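Local coordinates for glycerol uptake operon antiterminator-related protein (Thermotoga maritima, PDB 1VKF) that is of uncertain function but, as a TIM-barrel protein of the glycerol-3-phosphate responsive antiterminator family, may regulate glycerol uptake genes by antitermination, at residues V152-L157 / S172-S177; V106-A111 / E133-A138. All coordinates share one frame; numbering follows the deposited sequence.

Contact 1. Residues V152-L157 / S172-S177. With CIT (citric acid), chain E.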
ATOM      1  N   VAL A 152      -0.286 -10.307  -2.596  1.00 11.63           N
ATOM      2  CA  VAL A 152      -1.471  -9.468  -2.529  1.00 13.01           C
ATOM      3  C   VAL A 152      -1.661  -8.915  -1.101  1.00 10.33           C
ATOM      4  O   VAL A 152      -1.620  -9.649  -0.114  1.00 11.33           O
ATOM      5  CB  VAL A 152      -2.738 -10.231  -2.994  1.00 10.50           C
ATOM      6  CG1 VAL A 152      -4.002  -9.366  -2.805  1.00 13.26           C
ATOM      7  CG2 VAL A 152      -2.580 -10.671  -4.445  1.00 15.08           C
ATOM      8  N   ILE A 153      -1.842  -7.604  -1.016  1.00 10.12           N
ATOM      9  CA  ILE A 153      -2.267  -6.940   0.190  1.00  7.94           C
ATOM     10  C   ILE A 153      -3.702  -6.528  -0.020  1.00 10.63           C
ATOM     11  O   ILE A 153      -4.039  -5.860  -1.007  1.00 10.66           O
ATOM     12  CB  ILE A 153      -1.406  -5.705   0.429  1.00  7.19           C
ATOM     13  CG1 ILE A 153       0.050  -6.077   0.590  1.00 12.87           C
ATOM     14  CG2 ILE A 153      -1.936  -4.912   1.661  1.00  8.12           C
ATOM     15  CD1 ILE A 153       0.991  -4.938   0.338  1.00 15.79           C
ATOM     16  N   ALA A 154      -4.559  -6.931   0.896  1.00  8.22           N
ATOM     17  CA  ALA A 154      -5.943  -6.546   0.853  1.00  7.28           C
ATOM     18  C   ALA A 154      -6.133  -5.229   1.544  1.00 11.00           C
ATOM     19  O   ALA A 154      -5.521  -4.970   2.552  1.00 10.54           O
ATOM     20  CB  ALA A 154      -6.784  -7.587   1.519  1.00  9.19           C
ATOM     21  N   ALA A 155      -6.994  -4.392   1.002  1.00  7.48           N
ATOM     22  CA  ALA A 155      -7.369  -3.168   1.722  1.00  9.26           C
ATOM     23  C   ALA A 155      -8.756  -2.708   1.396  1.00 11.23           C
ATOM     24  O   ALA A 155      -9.215  -2.817   0.255  1.00 10.36           O
ATOM     25  CB  ALA A 155      -6.324  -2.036   1.371  1.00 10.45           C
ATOM     26  N   GLY A 156      -9.397  -2.074   2.379  1.00  8.01           N
ATOM     27  CA  GLY A 156     -10.683  -1.434   2.158  1.00  9.96           C
ATOM     28  C   GLY A 156     -11.879  -2.176   2.680  1.00  8.91           C
ATOM     29  O   GLY A 156     -12.125  -3.318   2.321  1.00  7.24           O
ATOM     30  N   LEU A 157     -12.621  -1.537   3.582  1.00  6.62           N
ATOM     31  CA  LEU A 157     -13.869  -2.048   4.138  1.00 10.07           C
ATOM     32  C   LEU A 157     -13.717  -3.394   4.889  1.00 10.57           C
ATOM     33  O   LEU A 157     -14.654  -4.176   4.952  1.00 10.62           O
ATOM     34  CB  LEU A 157     -14.961  -2.138   3.074  1.00  9.24           C
ATOM     35  CG  LEU A 157     -15.271  -0.848   2.315  1.00 11.01           C
ATOM     36  CD1 LEU A 157     -16.338  -1.041   1.203  1.00 12.64           C
ATOM     37  CD2 LEU A 157     -15.756   0.226   3.284  1.00 10.85           C
ATOM     38  N   SER A 172      -1.434 -12.167   1.633  1.00 13.87           N
ATOM     39  CA  SER A 172      -0.310 -12.019   2.545  1.00 14.43           C
ATOM     40  C   SER A 172      -0.617 -11.100   3.695  1.00 12.64           C
ATOM     41  O   SER A 172      -0.228 -11.385   4.822  1.00 12.00           O
ATOM     42  CB  SER A 172       0.903 -11.480   1.816  1.00 18.17           C
ATOM     43  OG  SER A 172       1.360 -12.457   0.915  1.00 20.03           O
ATOM     44  N   ALA A 173      -1.293 -10.000   3.392  1.00  8.74           N
ATOM     45  CA  ALA A 173      -1.478  -8.933   4.380  1.00  9.73           C
ATOM     46  C   ALA A 173      -2.737  -8.129   4.156  1.00 10.59           C
ATOM     47  O   ALA A 173      -3.343  -8.186   3.117  1.00 11.25           O
ATOM     48  CB  ALA A 173      -0.269  -8.025   4.317  1.00  9.59           C
ATOM     49  N   ILE A 174      -3.121  -7.351   5.157  1.00  8.59           N
ATOM     50  CA  ILE A 174      -4.189  -6.376   5.056  1.00  9.15           C
ATOM     51  C   ILE A 174      -3.719  -5.021   5.576  1.00 10.40           C
ATOM     52  O   ILE A 174      -3.178  -4.948   6.664  1.00  9.20           O
ATOM     53  CB  ILE A 174      -5.386  -6.787   5.971  1.00  8.65           C
ATOM     54  CG1 ILE A 174      -6.004  -8.109   5.523  1.00 10.06           C
ATOM     55  CG2 ILE A 174      -6.407  -5.681   6.019  1.00 12.17           C
ATOM     56  CD1 ILE A 174      -6.982  -8.705   6.535  1.00  9.90           C
ATOM     57  N   SER A 175      -3.946  -3.975   4.802  1.00  7.55           N
ATOM     58  CA  SER A 175      -3.694  -2.630   5.192  1.00  9.26           C
ATOM     59  C   SER A 175      -4.966  -2.063   5.793  1.00  8.64           C
ATOM     60  O   SER A 175      -6.018  -2.056   5.171  1.00 11.42           O
ATOM     61  CB  SER A 175      -3.234  -1.758   4.016  1.00 10.45           C
ATOM     62  OG  SER A 175      -3.208  -0.376   4.439  1.00 14.74           O
ATOM     63  N   THR A 176      -4.877  -1.546   7.018  1.00  8.59           N
ATOM     64  CA  THR A 176      -6.045  -0.969   7.715  1.00  7.48           C
ATOM     65  C   THR A 176      -5.636   0.060   8.741  1.00  8.14           C
ATOM     66  O   THR A 176      -4.531  -0.025   9.312  1.00  9.74           O
ATOM     67  CB  THR A 176      -6.822  -2.111   8.456  1.00 10.89           C
ATOM     68  OG1 THR A 176      -7.908  -1.583   9.247  1.00 10.29           O
ATOM     69  CG2 THR A 176      -5.909  -2.866   9.415  1.00 11.73           C
ATOM     70  N   SER A 177      -6.511   1.031   8.978  1.00  8.68           N
ATOM     71  CA  SER A 177      -6.279   2.069  10.030  1.00 12.20           C
ATOM     72  C   SER A 177      -6.935   1.681  11.367  1.00 11.93           C
ATOM     73  O   SER A 177      -6.873   2.440  12.362  1.00 12.75           O
ATOM     74  CB  SER A 177      -6.746   3.464   9.589  1.00 14.53           C
ATOM     75  OG  SER A 177      -8.165   3.537   9.499  1.00 14.34           O
TER
HETATM   76  C1  CIT E 501      -6.484   1.625   3.134  1.00 34.49           C
HETATM   77  O1  CIT E 501      -5.474   0.953   2.858  1.00 35.37           O
HETATM   78  O2  CIT E 501      -7.047   2.255   2.231  1.00 30.77           O
HETATM   79  C2  CIT E 501      -6.949   1.668   4.566  1.00 27.84           C
HETATM   80  C3  CIT E 501      -8.344   2.218   4.876  1.00 28.20           C
HETATM   81  O7  CIT E 501      -8.612   3.509   4.303  1.00 28.61           O
HETATM   82  C4  CIT E 501      -9.413   1.202   4.458  1.00 25.64           C
HETATM   83  C5  CIT E 501     -10.814   1.619   4.778  1.00 32.28           C
HETATM   84  O3  CIT E 501     -11.042   2.543   5.589  1.00 30.56           O
HETATM   85  O4  CIT E 501     -11.811   1.072   4.225  1.00 25.48           O
HETATM   86  C6  CIT E 501      -8.401   2.417   6.390  1.00 23.72           C
HETATM   87  O5  CIT E 501      -8.335   3.605   6.886  1.00 27.52           O
HETATM   88  O6  CIT E 501      -8.573   1.369   7.089  1.00 22.53           O
HETATM   89  O   HOH W   1      -0.314 -12.779  -1.236  1.00 27.73           O
HETATM   90  O   HOH W   2      -8.840  -2.288   5.187  1.00 21.14           O
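Ser-175 meets Ala-154 through its backbone and Ile-153 through its side chain. Its N donates to Ala-154 O (2.9 Å), while its CB lies 4.1 Å from Ile-153 CG2. The hydroxyl swings away from the backbone N (chi1 171°) and donates to O1 of a bound citrate, 3.1 Å from OG. A small polar residue suits this place: it lets the strands pack closely and leaves a hydroxyl that here donates to the citrate. Ala-173 O accepts from Ala-154 N at 2.8 Å, which continues the parallel pairing. Strand 151-155, helix 161-167 and strand 173-176 form a beta-alpha-beta crossover, the repeating unit of the TIM barrel. Ile-153, Ala-173 and Ser-175 share one face of the sheet. On it Ala-173 is short enough to let Ile-153 CG1 settle 4.2 Å from its CB. The other face carries Ala-154, whose CB touches Ile-174 CG1 and also packs on helix 140-144. Past the pairing the strands splay apart: a water bridges Gly-156 N and Ser-175 O, and the citrate, probably from the crystallisation liquor, accepts at O4 from Leu-157 N (2.8 Å) and at O5 from Ser-177 OG (2.6 Å).

Contact 2. Residues V106-A111 / E133-A138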
ATOM      1  N   VAL A 106       4.238  -0.531  -4.677  1.00  6.93           N
ATOM      2  CA  VAL A 106       3.034  -1.302  -4.635  1.00  9.13           C
ATOM      3  C   VAL A 106       2.030  -0.673  -5.596  1.00 11.58           C
ATOM      4  O   VAL A 106       1.768   0.519  -5.506  1.00 11.15           O
ATOM      5  CB  VAL A 106       2.439  -1.337  -3.217  1.00 10.87           C
ATOM      6  CG1 VAL A 106       1.190  -2.146  -3.197  1.00 11.09           C
ATOM      7  CG2 VAL A 106       3.467  -1.943  -2.257  1.00 14.34           C
ATOM      8  N   LEU A 107       1.433  -1.489  -6.469  1.00 10.31           N
ATOM      9  CA  LEU A 107       0.425  -1.023  -7.407  1.00  9.02           C
ATOM     10  C   LEU A 107      -0.943  -1.348  -6.854  1.00 12.30           C
ATOM     11  O   LEU A 107      -1.224  -2.507  -6.536  1.00 10.12           O
ATOM     12  CB  LEU A 107       0.572  -1.660  -8.782  1.00 10.25           C
ATOM     13  CG  LEU A 107      -0.437  -1.137  -9.838  1.00 13.89           C
ATOM     14  CD1 LEU A 107      -0.167   0.274 -10.252  1.00 16.06           C
ATOM     15  CD2 LEU A 107      -0.402  -2.051 -11.066  1.00 21.94           C
ATOM     16  N   ARG A 108      -1.772  -0.321  -6.722  1.00 10.27           N
ATOM     17  CA  ARG A 108      -3.176  -0.497  -6.331  1.00 16.09           C
ATOM     18  C   ARG A 108      -3.997  -1.065  -7.489  1.00 15.22           C
ATOM     19  O   ARG A 108      -3.701  -0.813  -8.665  1.00 15.29           O
ATOM     20  CB  ARG A 108      -3.791   0.806  -5.886  1.00 15.87           C
ATOM     21  CG  ARG A 108      -3.204   1.434  -4.636  1.00 21.74           C
ATOM     22  CD  ARG A 108      -4.000   2.669  -4.158  1.00 31.61           C
ATOM     23  NE  ARG A 108      -4.400   2.476  -2.781  1.00 37.59           N
ATOM     24  CZ  ARG A 108      -5.577   2.785  -2.241  1.00 31.94           C
ATOM     25  NH1 ARG A 108      -6.516   3.373  -2.948  1.00 32.33           N
ATOM     26  NH2 ARG A 108      -5.789   2.515  -0.946  1.00 43.70           N
ATOM     27  N   PHE A 109      -5.033  -1.835  -7.132  1.00 12.64           N
ATOM     28  CA  PHE A 109      -5.839  -2.614  -8.057  1.00 12.30           C
ATOM     29  C   PHE A 109      -7.284  -2.520  -7.513  1.00 11.39           C
ATOM     30  O   PHE A 109      -7.586  -3.013  -6.424  1.00 11.60           O
ATOM     31  CB  PHE A 109      -5.276  -4.035  -8.042  1.00 11.27           C
ATOM     32  CG  PHE A 109      -5.954  -5.029  -8.956  1.00 13.28           C
ATOM     33  CD1 PHE A 109      -7.246  -4.877  -9.405  1.00 27.55           C
ATOM     34  CD2 PHE A 109      -5.240  -6.123  -9.391  1.00 22.34           C
ATOM     35  CE1 PHE A 109      -7.809  -5.805 -10.256  1.00 31.49           C
ATOM     36  CE2 PHE A 109      -5.800  -7.062 -10.260  1.00 31.68           C
ATOM     37  CZ  PHE A 109      -7.082  -6.901 -10.675  1.00 26.39           C
ATOM     38  N   PHE A 110      -8.181  -1.842  -8.260  1.00  8.79           N
ATOM     39  CA  PHE A 110      -9.552  -1.681  -7.845  1.00  9.10           C
ATOM     40  C   PHE A 110     -10.356  -2.855  -8.490  1.00 11.91           C
ATOM     41  O   PHE A 110     -10.660  -2.830  -9.701  1.00  9.80           O
ATOM     42  CB  PHE A 110     -10.110  -0.348  -8.363  1.00  8.04           C
ATOM     43  CG  PHE A 110      -9.474   0.892  -7.773  1.00 14.70           C
ATOM     44  CD1 PHE A 110      -8.776   0.873  -6.569  1.00 20.00           C
ATOM     45  CD2 PHE A 110      -9.643   2.122  -8.424  1.00 20.11           C
ATOM     46  CE1 PHE A 110      -8.224   2.052  -6.049  1.00 18.93           C
ATOM     47  CE2 PHE A 110      -9.084   3.286  -7.891  1.00 21.74           C
ATOM     48  CZ  PHE A 110      -8.378   3.239  -6.723  1.00 22.83           C
ATOM     49  N   ALA A 111     -10.684  -3.862  -7.688  1.00  8.73           N
ATOM     50  CA  ALA A 111     -11.291  -5.115  -8.176  1.00  8.05           C
ATOM     51  C   ALA A 111     -12.830  -4.981  -8.142  1.00  9.49           C
ATOM     52  O   ALA A 111     -13.526  -5.486  -7.239  1.00  8.16           O
ATOM     53  CB  ALA A 111     -10.772  -6.294  -7.373  1.00  7.58           C
ATOM     54  N   GLU A 133      -1.865  -4.211  -4.182  1.00  8.21           N
ATOM     55  CA  GLU A 133      -2.893  -3.942  -3.179  1.00 10.10           C
ATOM     56  C   GLU A 133      -4.265  -3.957  -3.826  1.00  9.88           C
ATOM     57  O   GLU A 133      -4.574  -3.124  -4.678  1.00 12.08           O
ATOM     58  CB  GLU A 133      -2.644  -2.631  -2.458  1.00 10.36           C
ATOM     59  CG  GLU A 133      -3.631  -2.358  -1.301  1.00  7.05           C
ATOM     60  CD  GLU A 133      -3.357  -1.036  -0.624  1.00 19.36           C
ATOM     61  OE1 GLU A 133      -3.516  -0.012  -1.293  1.00 26.07           O
ATOM     62  OE2 GLU A 133      -3.029  -1.054   0.570  1.00 17.03           O
ATOM     63  N   VAL A 134      -5.071  -4.903  -3.401  1.00  8.98           N
ATOM     64  CA  VAL A 134      -6.413  -5.107  -3.986  1.00 10.13           C
ATOM     65  C   VAL A 134      -7.466  -4.543  -3.069  1.00  9.50           C
ATOM     66  O   VAL A 134      -7.535  -4.886  -1.888  1.00 10.50           O
ATOM     67  CB  VAL A 134      -6.692  -6.571  -4.247  1.00  9.35           C
ATOM     68  CG1 VAL A 134      -8.125  -6.747  -4.754  1.00 13.65           C
ATOM     69  CG2 VAL A 134      -5.665  -7.151  -5.218  1.00  9.61           C
ATOM     70  N   LEU A 135      -8.334  -3.711  -3.640  1.00  6.83           N
ATOM     71  CA  LEU A 135      -9.447  -3.102  -2.929  1.00  7.87           C
ATOM     72  C   LEU A 135     -10.789  -3.411  -3.635  1.00  7.28           C
ATOM     73  O   LEU A 135     -10.812  -3.489  -4.871  1.00  8.47           O
ATOM     74  CB  LEU A 135      -9.293  -1.593  -2.848  1.00 11.44           C
ATOM     75  CG  LEU A 135      -7.983  -1.043  -2.241  1.00 10.81           C
ATOM     76  CD1 LEU A 135      -6.980  -0.738  -3.288  1.00 13.01           C
ATOM     77  CD2 LEU A 135      -8.362   0.203  -1.437  1.00 18.01           C
ATOM     78  N   PRO A 136     -11.875  -3.582  -2.881  1.00  7.53           N
ATOM     79  CA  PRO A 136     -11.872  -3.669  -1.408  1.00  7.97           C
ATOM     80  C   PRO A 136     -11.368  -5.048  -0.952  1.00 10.16           C
ATOM     81  O   PRO A 136     -11.155  -5.987  -1.749  1.00  9.41           O
ATOM     82  CB  PRO A 136     -13.345  -3.507  -1.048  1.00  8.47           C
ATOM     83  CG  PRO A 136     -14.085  -4.150  -2.254  1.00  9.81           C
ATOM     84  CD  PRO A 136     -13.226  -3.803  -3.419  1.00 10.46           C
ATOM     85  N   GLY A 137     -11.161  -5.211   0.349  1.00  8.01           N
ATOM     86  CA  GLY A 137     -10.507  -6.381   0.856  1.00  7.81           C
ATOM     87  C   GLY A 137     -11.245  -7.710   0.647  1.00  8.21           C
ATOM     88  O   GLY A 137     -10.597  -8.733   0.446  1.00 10.66           O
ATOM     89  N   ALA A 138     -12.574  -7.633   0.630  1.00  8.88           N
ATOM     90  CA  ALA A 138     -13.449  -8.799   0.542  1.00  8.97           C
ATOM     91  C   ALA A 138     -13.176  -9.601  -0.728  1.00  9.84           C
ATOM     92  O   ALA A 138     -13.402 -10.806  -0.756  1.00 10.56           O
ATOM     93  CB  ALA A 138     -14.910  -8.390   0.647  1.00 12.45           C
TER
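Arg-108 and Glu-133 form the one salt bridge between these strands, NE reaching OE1 at 3.0 Å through a bent, weak hydrogen bond. The two side chains run alongside each other in the same direction, yet guanidinium and carboxylate planes stand 76° apart, so the groups do not meet as a flat two-bond pair. Glu-133 gets there by full extension, with CG anti to its backbone N (chi1 -175°), whereas Arg-108 bends at chi3 (125°). The Arg-108 side chain also comes within about 3 Å, nearest atoms, of a bound citrate. A methionine at Arg-108 would probably leave the buried Glu-133 carboxylate without its cationic mate and take a positive group away from the citrate.

Apolar contacts flank the charges. Leu-135 CD1 sits over the centre of the guanidinium, 3.9 Å above its plane, and approaches the edge of the Phe-110 ring, 4.1 Å from CD1 of that ring. Strand 105-110, helix 114-127 and strand 131-135 make a right-handed beta-alpha-beta unit of the TIM barrel. Its opposite sheet face bears Phe-109 and Val-134, hydrophobic because they pack on helix 140-144; beside them Ala-111 CB meets Val-134 CG1 at 3.8 Å.

Backbone bonds set the parallel register. Phe-109 lies between two of them, a weak one from its N to Glu-133 O and a straighter one from Leu-135 N to Phe-109 O (3.0 Å). Farther on, Ala-111 N donates to Leu-135 O (2.8 Å), the carbonyl of the cis peptide that leads into Pro-136.

Overall arrangement
Contacts 1 and 2 are both largely buried and belong to one parallel sheet, their centres about 8 Å apart. Strands 131-135 and 151-155 are neighbours, joined by a probable hydrogen bond between Val-134 N and Ile-153 O, so the four strands follow one another in the barrel wall. Contact 2 closes along the chain before contact 1 opens. Contact 1 pairs small and aliphatic residues and becomes polar where backbone amides and serine hydroxyls hold the citrate; contact 2 buries more surface, uses longer side chains, and has a charged pair and an exposed phenylalanine. Glu-133 connects them, its carboxylate packing against Ser-175 on the face that also carries Arg-108.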